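Local coordinates for trimethylamine-N-oxide reductase (Haemophilus influenzae, PDB 7L5I), which probably reduces N- and S-oxides such as trimethylamine N-oxide at a molybdenum centre held by two molybdopterin guanine dinucleotides, at residues 87-92 with 97-102; 237-242 with 257-262; 304-309 with 647-652. All blocks are in the same frame, centred on the assembly; numbering follows the deposited sequence.

Contact 1: residues 87-92 with 97-102; sequences MVRKGF and GKSDTT
Arg89 sends CG away from its own carbonyl carbon (chi1 -78°) and then folds its chain at chi3 (-59°), which carries the guanidinium back over the first turn of helix 90-94 and out to Ser99. The setting is a strand-to-helix junction in the molybdopterin oxidoreductase fold: strand 87-89 gives way to the helix with Arg89 at the N-cap position, and the loop 97-102 returns alongside it. The NH2 group of Arg89 gives a 2.9 Å hydrogen bond to Ser99 OG, which lies close to the guanidinium plane although the N-H...O angle is only 141°. Beside it, water 1 accepts from Arg89 NH1 and donates to the Asp100 carbonyl, bridging two groups too far apart to bond directly. Salt bridges to Asp499 through NE and to Asp107 through NH1 fix the rotation of the group further and probably balance its charge. On the loop's earlier side, at Gly97, Phe92 sets its CE1 3.3 Å from the backbone N. Ser99 CB rests 3.5 Å from Gly91 O. The loop keeps its own shape at Asp100, an Asx turn in which OD1 takes the Thr102 N-H at 3.0 Å and, from the same face of the carboxylate, the Thr102 OG1 hydroxyl at 2.7 Å.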
loop_
_atom_site.group_PDB
_atom_site.type_symbol
_atom_site.label_atom_id
_atom_site.label_comp_id
_atom_site.label_asym_id
_atom_site.label_seq_id
_atom_site.Cartn_x
_atom_site.Cartn_y
_atom_site.Cartn_z
ATOM N N MET A 87 20.327 -20.584 -2.517
ATOM C CA MET A 87 21.046 -20.652 -1.250
ATOM C C MET A 87 20.158 -21.311 -0.207
ATOM O O MET A 87 18.949 -21.052 -0.163
ATOM C CB MET A 87 21.433 -19.270 -0.732
ATOM C CG MET A 87 22.125 -18.409 -1.725
ATOM S SD MET A 87 23.827 -18.901 -1.969
ATOM C CE MET A 87 24.622 -18.150 -0.633
ATOM N N VAL A 88 20.770 -22.116 0.653
ATOM C CA VAL A 88 20.098 -22.752 1.776
ATOM C C VAL A 88 20.896 -22.489 3.052
ATOM O O VAL A 88 22.127 -22.529 3.043
ATOM C CB VAL A 88 19.940 -24.271 1.535
ATOM C CG1 VAL A 88 19.171 -24.928 2.685
ATOM C CG2 VAL A 88 19.242 -24.511 0.222
ATOM N N ARG A 89 20.197 -22.223 4.150
ATOM C CA ARG A 89 20.872 -22.084 5.429
ATOM C C ARG A 89 21.668 -23.343 5.762
ATOM O O ARG A 89 21.159 -24.463 5.665
ATOM C CB ARG A 89 19.885 -21.882 6.591
ATOM C CG ARG A 89 19.306 -20.566 6.752
ATOM C CD ARG A 89 18.771 -20.414 8.179
ATOM N NE ARG A 89 17.741 -21.377 8.596
ATOM C CZ ARG A 89 17.897 -22.322 9.518
ATOM N NH1 ARG A 89 19.052 -22.489 10.145
ATOM N NH2 ARG A 89 16.874 -23.102 9.847
ATOM N N LYS A 90 22.901 -23.137 6.256
ATOM C CA LYS A 90 23.733 -24.256 6.706
ATOM C C LYS A 90 22.987 -25.187 7.658
ATOM O O LYS A 90 23.015 -26.414 7.493
ATOM C CB LYS A 90 24.990 -23.702 7.384
ATOM C CG LYS A 90 25.992 -24.752 7.832
ATOM C CD LYS A 90 27.227 -24.098 8.457
ATOM C CE LYS A 90 28.289 -25.135 8.817
ATOM N NZ LYS A 90 28.258 -26.340 7.933
ATOM N N GLY A 91 22.342 -24.629 8.689
ATOM C CA GLY A 91 21.697 -25.464 9.685
ATOM C C GLY A 91 20.464 -26.167 9.174
ATOM O O GLY A 91 20.099 -27.247 9.652
ATOM N N PHE A 92 19.806 -25.581 8.182
ATOM C CA PHE A 92 18.668 -26.250 7.580
ATOM C C PHE A 92 19.123 -27.390 6.694
ATOM O O PHE A 92 18.500 -28.455 6.685
ATOM C CB PHE A 92 17.826 -25.257 6.785
ATOM C CG PHE A 92 16.533 -25.828 6.330
ATOM C CD1 PHE A 92 15.405 -25.750 7.129
ATOM C CD2 PHE A 92 16.434 -26.423 5.110
ATOM C CE1 PHE A 92 14.197 -26.275 6.688
ATOM C CE2 PHE A 92 15.245 -26.956 4.672
ATOM C CZ PHE A 92 14.124 -26.887 5.472
ATOM N N GLY A 97 13.867 -29.288 7.902
ATOM C CA GLY A 97 12.577 -29.300 8.564
ATOM C C GLY A 97 12.632 -29.695 10.020
ATOM O O GLY A 97 11.575 -29.798 10.661
ATOM N N LYS A 98 13.828 -29.902 10.564
ATOM C CA LYS A 98 14.008 -30.291 11.960
ATOM C C LYS A 98 15.155 -29.507 12.579
ATOM O O LYS A 98 15.777 -29.988 13.536
ATOM C CB LYS A 98 14.268 -31.781 12.056
ATOM C CG LYS A 98 13.083 -32.584 11.598
ATOM C CD LYS A 98 13.325 -34.072 11.717
ATOM C CE LYS A 98 12.320 -34.833 10.863
ATOM N NZ LYS A 98 12.516 -36.308 10.911
ATOM N N SER A 99 15.457 -28.334 12.056
ATOM C CA SER A 99 16.608 -27.564 12.489
ATOM C C SER A 99 16.285 -26.697 13.701
ATOM O O SER A 99 15.139 -26.588 14.134
ATOM C CB SER A 99 17.099 -26.664 11.350
ATOM O OG SER A 99 16.202 -25.586 11.142
ATOM N N ASP A 100 17.337 -26.075 14.243
ATOM C CA ASP A 100 17.222 -25.029 15.270
ATOM C C ASP A 100 16.788 -23.758 14.557
ATOM O O ASP A 100 17.601 -23.089 13.902
ATOM C CB ASP A 100 18.545 -24.819 15.998
ATOM C CG ASP A 100 18.505 -23.629 16.959
ATOM O OD1 ASP A 100 17.419 -23.038 17.153
ATOM O OD2 ASP A 100 19.568 -23.288 17.532
ATOM N N THR A 101 15.499 -23.444 14.630
ATOM C CA THR A 101 14.981 -22.329 13.831
ATOM C C THR A 101 15.331 -20.976 14.409
ATOM O O THR A 101 15.085 -19.960 13.747
ATOM C CB THR A 101 13.469 -22.442 13.705
ATOM O OG1 THR A 101 12.918 -22.418 15.021
ATOM C CG2 THR A 101 13.097 -23.726 13.000
ATOM N N THR A 102 15.905 -20.924 15.618
ATOM C CA THR A 102 16.368 -19.642 16.118
ATOM C C THR A 102 17.602 -19.165 15.379
ATOM O O THR A 102 18.032 -18.024 15.582
ATOM C CB THR A 102 16.674 -19.698 17.619
ATOM O OG1 THR A 102 17.851 -20.472 17.834
ATOM C CG2 THR A 102 15.511 -20.314 18.361
HETATM O O HOH W 1 19.526 -24.272 12.248
#

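Contact 2: residues 237-242 with 257-262; sequences KFQASG and QMLNAE
Gln239 lays its side chain across the turn at Leu259, and its two inner torsions govern the fit. It is deposited in two conformers; in the one described, CG stands opposite the backbone N (chi1 -180°), which extends the chain from helix 230-240, and a bend at chi2 (-149°) brings the amide over the Leu259 backbone. Gln239 CG is 3.5 Å from Leu259 O, and Gln239 CD lies 3.8 Å from Leu259 CA. The amide nitrogen NE2 of Gln239 comes within 3.4 Å of Leu259 O, but at an angle too poor for a hydrogen bond; in this conformer water 2 links the two instead, accepting from NE2 at 3.0 Å and donating to Leu259 O at 3.1 Å. The CD2 methyl of Leu259 packs 3.8 Å from Gln239 OE1 and 4.1 Å from Gln239 CB. This leucine is buried and also touches Leu217 of helix 216-219, whereas Gln239 sits at the more exposed margin. Asn260, with positive phi, closes helix 254-258 in a Schellman motif. Helix 230-240, strand 244-249, helix 254-258 and strand 262-265 follow one another here, the alternation of helices and parallel strands typical of an alpha/beta sheet with Rossmann-like topology.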
loop_
_atom_site.group_PDB
_atom_site.type_symbol
_atom_site.label_atom_id
_atom_site.label_comp_id
_atom_site.label_asym_id
_atom_site.label_seq_id
_atom_site.Cartn_x
_atom_site.Cartn_y
_atom_site.Cartn_z
ATOM N N LYS A 237 -2.488 20.769 -13.113
ATOM C CA LYS A 237 -3.421 21.642 -13.811
ATOM C C LYS A 237 -4.338 22.343 -12.832
ATOM O O LYS A 237 -4.667 23.535 -13.005
ATOM C CB LYS A 237 -4.254 20.845 -14.809
ATOM C CG LYS A 237 -3.523 20.386 -16.028
ATOM C CD LYS A 237 -4.516 19.823 -17.031
ATOM C CE LYS A 237 -3.826 18.998 -18.096
ATOM N NZ LYS A 237 -4.468 17.650 -18.248
ATOM N N PHE A 238 -4.810 21.615 -11.815
ATOM C CA PHE A 238 -5.702 22.242 -10.854
ATOM C C PHE A 238 -4.969 23.348 -10.123
ATOM O O PHE A 238 -5.523 24.439 -9.915
ATOM C CB PHE A 238 -6.272 21.237 -9.871
ATOM C CG PHE A 238 -7.395 21.789 -9.028
ATOM C CD1 PHE A 238 -8.708 21.704 -9.473
ATOM C CD2 PHE A 238 -7.154 22.377 -7.818
ATOM C CE1 PHE A 238 -9.745 22.186 -8.710
ATOM C CE2 PHE A 238 -8.206 22.877 -7.047
ATOM C CZ PHE A 238 -9.487 22.788 -7.495
ATOM N N GLN A 239 -3.722 23.090 -9.721
ATOM C CA GLN A 239 -2.933 24.131 -9.077
ATOM C C GLN A 239 -2.797 25.346 -9.985
ATOM O O GLN A 239 -2.949 26.492 -9.543
ATOM C CB GLN A 239 -1.539 23.620 -8.707
ATOM C CG GLN A 239 -0.683 24.710 -8.007
ATOM C CD GLN A 239 0.810 24.598 -8.276
ATOM O OE1 GLN A 239 1.255 23.741 -9.041
ATOM N NE2 GLN A 239 1.596 25.467 -7.638
ATOM N N ALA A 240 -2.471 25.106 -11.258
ATOM C CA ALA A 240 -2.222 26.198 -12.192
ATOM C C ALA A 240 -3.470 27.008 -12.463
ATOM O O ALA A 240 -3.363 28.163 -12.888
ATOM C CB ALA A 240 -1.660 25.651 -13.501
ATOM N N SER A 241 -4.653 26.438 -12.212
ATOM C CA SER A 241 -5.892 27.187 -12.342
ATOM C C SER A 241 -6.108 28.165 -11.193
ATOM O O SER A 241 -7.034 28.986 -11.258
ATOM C CB SER A 241 -7.074 26.213 -12.430
ATOM O OG SER A 241 -7.463 25.809 -11.135
ATOM N N GLY A 242 -5.277 28.127 -10.159
ATOM C CA GLY A 242 -5.401 29.061 -9.073
ATOM C C GLY A 242 -6.437 28.715 -8.039
ATOM O O GLY A 242 -6.606 29.473 -7.079
ATOM N N GLN A 257 4.114 20.956 -0.557
ATOM C CA GLN A 257 5.207 21.817 -0.988
ATOM C C GLN A 257 5.168 22.072 -2.489
ATOM O O GLN A 257 5.270 23.224 -2.931
ATOM C CB GLN A 257 6.548 21.194 -0.580
ATOM C CG GLN A 257 6.750 21.117 0.916
ATOM C CD GLN A 257 8.047 20.443 1.281
ATOM O OE1 GLN A 257 9.095 20.742 0.720
ATOM N NE2 GLN A 257 7.976 19.502 2.206
ATOM N N MET A 258 5.026 21.014 -3.294
ATOM C CA MET A 258 5.127 21.144 -4.746
ATOM C C MET A 258 3.921 21.848 -5.365
ATOM O O MET A 258 4.044 22.407 -6.457
ATOM C CB MET A 258 5.305 19.763 -5.388
ATOM C CG MET A 258 6.587 19.054 -4.950
ATOM S SD MET A 258 6.721 17.313 -5.483
ATOM C CE MET A 258 7.083 17.542 -7.226
ATOM N N LEU A 259 2.750 21.793 -4.728
ATOM C CA LEU A 259 1.568 22.498 -5.201
ATOM C C LEU A 259 1.344 23.793 -4.433
ATOM O O LEU A 259 0.355 24.488 -4.679
ATOM C CB LEU A 259 0.323 21.607 -5.110
ATOM C CG LEU A 259 0.347 20.273 -5.855
ATOM C CD1 LEU A 259 -0.980 19.544 -5.680
ATOM C CD2 LEU A 259 0.648 20.408 -7.338
ATOM N N ASN A 260 2.256 24.127 -3.530
ATOM C CA ASN A 260 2.130 25.289 -2.651
ATOM C C ASN A 260 0.723 25.402 -2.082
ATOM O O ASN A 260 0.086 26.454 -2.114
ATOM C CB ASN A 260 2.518 26.575 -3.367
ATOM C CG ASN A 260 2.780 27.708 -2.391
ATOM O OD1 ASN A 260 3.252 27.470 -1.280
ATOM N ND2 ASN A 260 2.460 28.925 -2.786
ATOM N N ALA A 261 0.242 24.297 -1.537
ATOM C CA ALA A 261 -1.109 24.240 -1.018
ATOM C C ALA A 261 -1.164 24.832 0.387
ATOM O O ALA A 261 -0.138 25.169 0.992
ATOM C CB ALA A 261 -1.603 22.803 -1.005
ATOM N N GLU A 262 -2.387 24.976 0.898
ATOM C CA GLU A 262 -2.581 25.474 2.254
ATOM C C GLU A 262 -2.449 24.298 3.204
ATOM O O GLU A 262 -3.244 23.357 3.146
ATOM C CB GLU A 262 -3.946 26.128 2.418
ATOM C CG GLU A 262 -4.124 27.362 1.545
ATOM C CD GLU A 262 -5.574 27.763 1.401
ATOM O OE1 GLU A 262 -5.995 28.089 0.269
ATOM O OE2 GLU A 262 -6.297 27.723 2.417
HETATM O O HOH W 2 0.268 27.412 -5.803
#

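Contact 3: residues 304-309 with 647-652; sequences EEYLLG and KGHPSW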
loop_
_atom_site.group_PDB
_atom_site.type_symbol
_atom_site.label_atom_id
_atom_site.label_comp_id
_atom_site.label_asym_id
_atom_site.label_seq_id
_atom_site.Cartn_x
_atom_site.Cartn_y
_atom_site.Cartn_z
ATOM N N GLU A 304 -26.532 12.981 15.082
ATOM C CA GLU A 304 -26.532 14.371 15.511
ATOM C C GLU A 304 -26.653 14.481 17.028
ATOM O O GLU A 304 -26.109 15.416 17.623
ATOM C CB GLU A 304 -27.662 15.143 14.829
ATOM C CG GLU A 304 -27.455 16.652 14.887
ATOM C CD GLU A 304 -28.640 17.454 14.356
ATOM O OE1 GLU A 304 -29.684 17.463 15.038
ATOM O OE2 GLU A 304 -28.530 18.082 13.264
ATOM N N GLU A 305 -27.342 13.538 17.668
ATOM C CA GLU A 305 -27.413 13.545 19.126
ATOM C C GLU A 305 -26.029 13.390 19.745
ATOM O O GLU A 305 -25.740 13.957 20.801
ATOM C CB GLU A 305 -28.312 12.419 19.625
ATOM C CG GLU A 305 -29.774 12.587 19.319
ATOM C CD GLU A 305 -30.632 11.610 20.100
ATOM O OE1 GLU A 305 -30.313 10.398 20.098
ATOM O OE2 GLU A 305 -31.612 12.061 20.733
ATOM N N TYR A 306 -25.175 12.580 19.125
ATOM C CA TYR A 306 -23.793 12.453 19.587
ATOM C C TYR A 306 -23.026 13.735 19.316
ATOM O O TYR A 306 -22.300 14.252 20.174
ATOM C CB TYR A 306 -23.131 11.262 18.881
ATOM C CG TYR A 306 -21.628 11.165 19.063
ATOM C CD1 TYR A 306 -21.084 10.678 20.245
ATOM C CD2 TYR A 306 -20.757 11.497 18.031
ATOM C CE1 TYR A 306 -19.708 10.563 20.413
ATOM C CE2 TYR A 306 -19.377 11.390 18.198
ATOM C CZ TYR A 306 -18.867 10.908 19.384
ATOM O OH TYR A 306 -17.519 10.791 19.547
ATOM N N LEU A 307 -23.186 14.271 18.113
ATOM C CA LEU A 307 -22.487 15.482 17.717
ATOM C C LEU A 307 -22.816 16.644 18.637
ATOM O O LEU A 307 -21.952 17.481 18.922
ATOM C CB LEU A 307 -22.878 15.822 16.280
ATOM C CG LEU A 307 -22.122 16.926 15.572
ATOM C CD1 LEU A 307 -20.689 16.511 15.308
ATOM C CD2 LEU A 307 -22.847 17.222 14.264
ATOM N N LEU A 308 -24.062 16.723 19.094
ATOM C CA LEU A 308 -24.495 17.832 19.937
ATOM C C LEU A 308 -24.375 17.552 21.427
ATOM O O LEU A 308 -24.770 18.399 22.231
ATOM C CB LEU A 308 -25.953 18.195 19.633
ATOM C CG LEU A 308 -26.255 18.672 18.230
ATOM C CD1 LEU A 308 -27.720 19.072 18.125
ATOM C CD2 LEU A 308 -25.366 19.839 17.882
ATOM N N GLY A 309 -23.848 16.405 21.821
ATOM C CA GLY A 309 -23.642 16.151 23.230
ATOM C C GLY A 309 -24.878 15.741 23.996
ATOM O O GLY A 309 -24.816 15.619 25.225
ATOM N N LYS A 647 -18.525 1.540 17.071
ATOM C CA LYS A 647 -19.930 1.724 17.412
ATOM C C LYS A 647 -20.783 1.799 16.142
ATOM O O LYS A 647 -20.298 1.619 15.025
ATOM C CB LYS A 647 -20.102 2.980 18.268
ATOM C CG LYS A 647 -19.152 3.032 19.467
ATOM C CD LYS A 647 -19.230 4.376 20.177
ATOM C CE LYS A 647 -18.001 4.617 21.052
ATOM N NZ LYS A 647 -17.599 6.043 21.067
ATOM N N GLY A 648 -22.070 2.077 16.306
ATOM C CA GLY A 648 -22.992 2.098 15.197
ATOM C C GLY A 648 -22.932 3.334 14.332
ATOM O O GLY A 648 -23.494 3.332 13.237
ATOM N N HIS A 649 -22.281 4.394 14.797
ATOM C CA HIS A 649 -22.049 5.590 14.005
ATOM C C HIS A 649 -20.605 6.003 14.230
ATOM O O HIS A 649 -19.974 5.550 15.189
ATOM C CB HIS A 649 -22.994 6.735 14.385
ATOM C CG HIS A 649 -22.908 7.147 15.817
ATOM N ND1 HIS A 649 -21.853 7.881 16.322
ATOM C CD2 HIS A 649 -23.753 6.941 16.855
ATOM C CE1 HIS A 649 -22.049 8.102 17.611
ATOM N NE2 HIS A 649 -23.199 7.545 17.957
ATOM N N PRO A 650 -20.052 6.847 13.365
ATOM C CA PRO A 650 -18.661 7.280 13.581
ATOM C C PRO A 650 -18.529 7.954 14.932
ATOM O O PRO A 650 -19.422 8.688 15.358
ATOM C CB PRO A 650 -18.399 8.275 12.445
ATOM C CG PRO A 650 -19.503 8.146 11.527
ATOM C CD PRO A 650 -20.667 7.497 12.203
ATOM N N SER A 651 -17.403 7.708 15.603
ATOM C CA SER A 651 -17.171 8.294 16.922
ATOM C C SER A 651 -15.677 8.400 17.195
ATOM O O SER A 651 -14.853 7.733 16.560
ATOM C CB SER A 651 -17.867 7.480 18.025
ATOM O OG SER A 651 -17.177 6.280 18.349
ATOM N N TRP A 652 -15.347 9.248 18.175
ATOM C CA TRP A 652 -13.979 9.428 18.635
ATOM C C TRP A 652 -13.691 8.497 19.797
ATOM O O TRP A 652 -14.331 8.590 20.854
ATOM C CB TRP A 652 -13.744 10.859 19.067
ATOM C CG TRP A 652 -12.430 11.091 19.779
ATOM C CD1 TRP A 652 -12.268 11.634 21.010
ATOM C CD2 TRP A 652 -11.113 10.786 19.297
ATOM N NE1 TRP A 652 -10.929 11.721 21.329
ATOM C CE2 TRP A 652 -10.198 11.195 20.299
ATOM C CE3 TRP A 652 -10.616 10.212 18.131
ATOM C CZ2 TRP A 652 -8.824 11.068 20.150
ATOM C CZ3 TRP A 652 -9.249 10.092 17.982
ATOM C CH2 TRP A 652 -8.367 10.511 18.996
HETATM O O HOH W 3 -16.372 10.433 21.729
#
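The last turn of helix 300-307, closed by a Schellman motif at Gly309, faces the irregular segment 647-652, with Tyr306 and Ser651 the nearest pair at 8.3 Å between CA atoms. Tyr306 bridges that gap. With CG anti to the backbone N (chi1 169°), the ring runs out from the helix and carries the hydroxyl to the backbone beyond Ser651. There the Trp652 N-H points almost straight at Tyr306 OH, a 3.0 Å hydrogen bond of 177°. Water 3 lies unusually close to the same hydroxyl, in the plane of the ring, and donates to Trp652 O. Nearer the helix, His649 brings CE1 over one face of the Tyr306 ring, 3.4 Å from Tyr306 CG and toward the rim, with the two ring planes inclined at 46°. The imidazole is held in place by His649 ND1, which donates to Pro650 O at 2.7 Å; that oxygen lies near the imidazole plane, while ND1 approaches from above the carbonyl plane. Ser651 CB fits 3.8 Å from Tyr306 CZ, while Lys647 NZ gives a hydrogen bond to Ser651 OG. Lys316 makes a cation-pi contact with the tyrosine ring. Around this buried joint, helix 359-372 receives Pro650 on Trp363, Met364 and Thr367, and helix 271-284 meets Leu307 from one segment and Trp652 from the other.

The three contacts follow one another along the chain without overlap, and none touches another. Between centres, contact 1 lies about 55 Å from contact 2, across the chain's centre, and about 54 Å from contact 3; contacts 2 and 3 are about 35 Å apart. Contact 1 starts from strand 87-89 of a mixed sheet and involves the loop leading to its edge strand 109-111; contact 2 joins the ends of two helices beside the parallel sheet whose edge strand is 262-265. Both join nearby parts of the chain, while contact 3 brings a late segment against helices of the molybdopterin oxidoreductase range. The side chains of Met258 and Trp652 lie about 11 and 9 Å from a bound MGD.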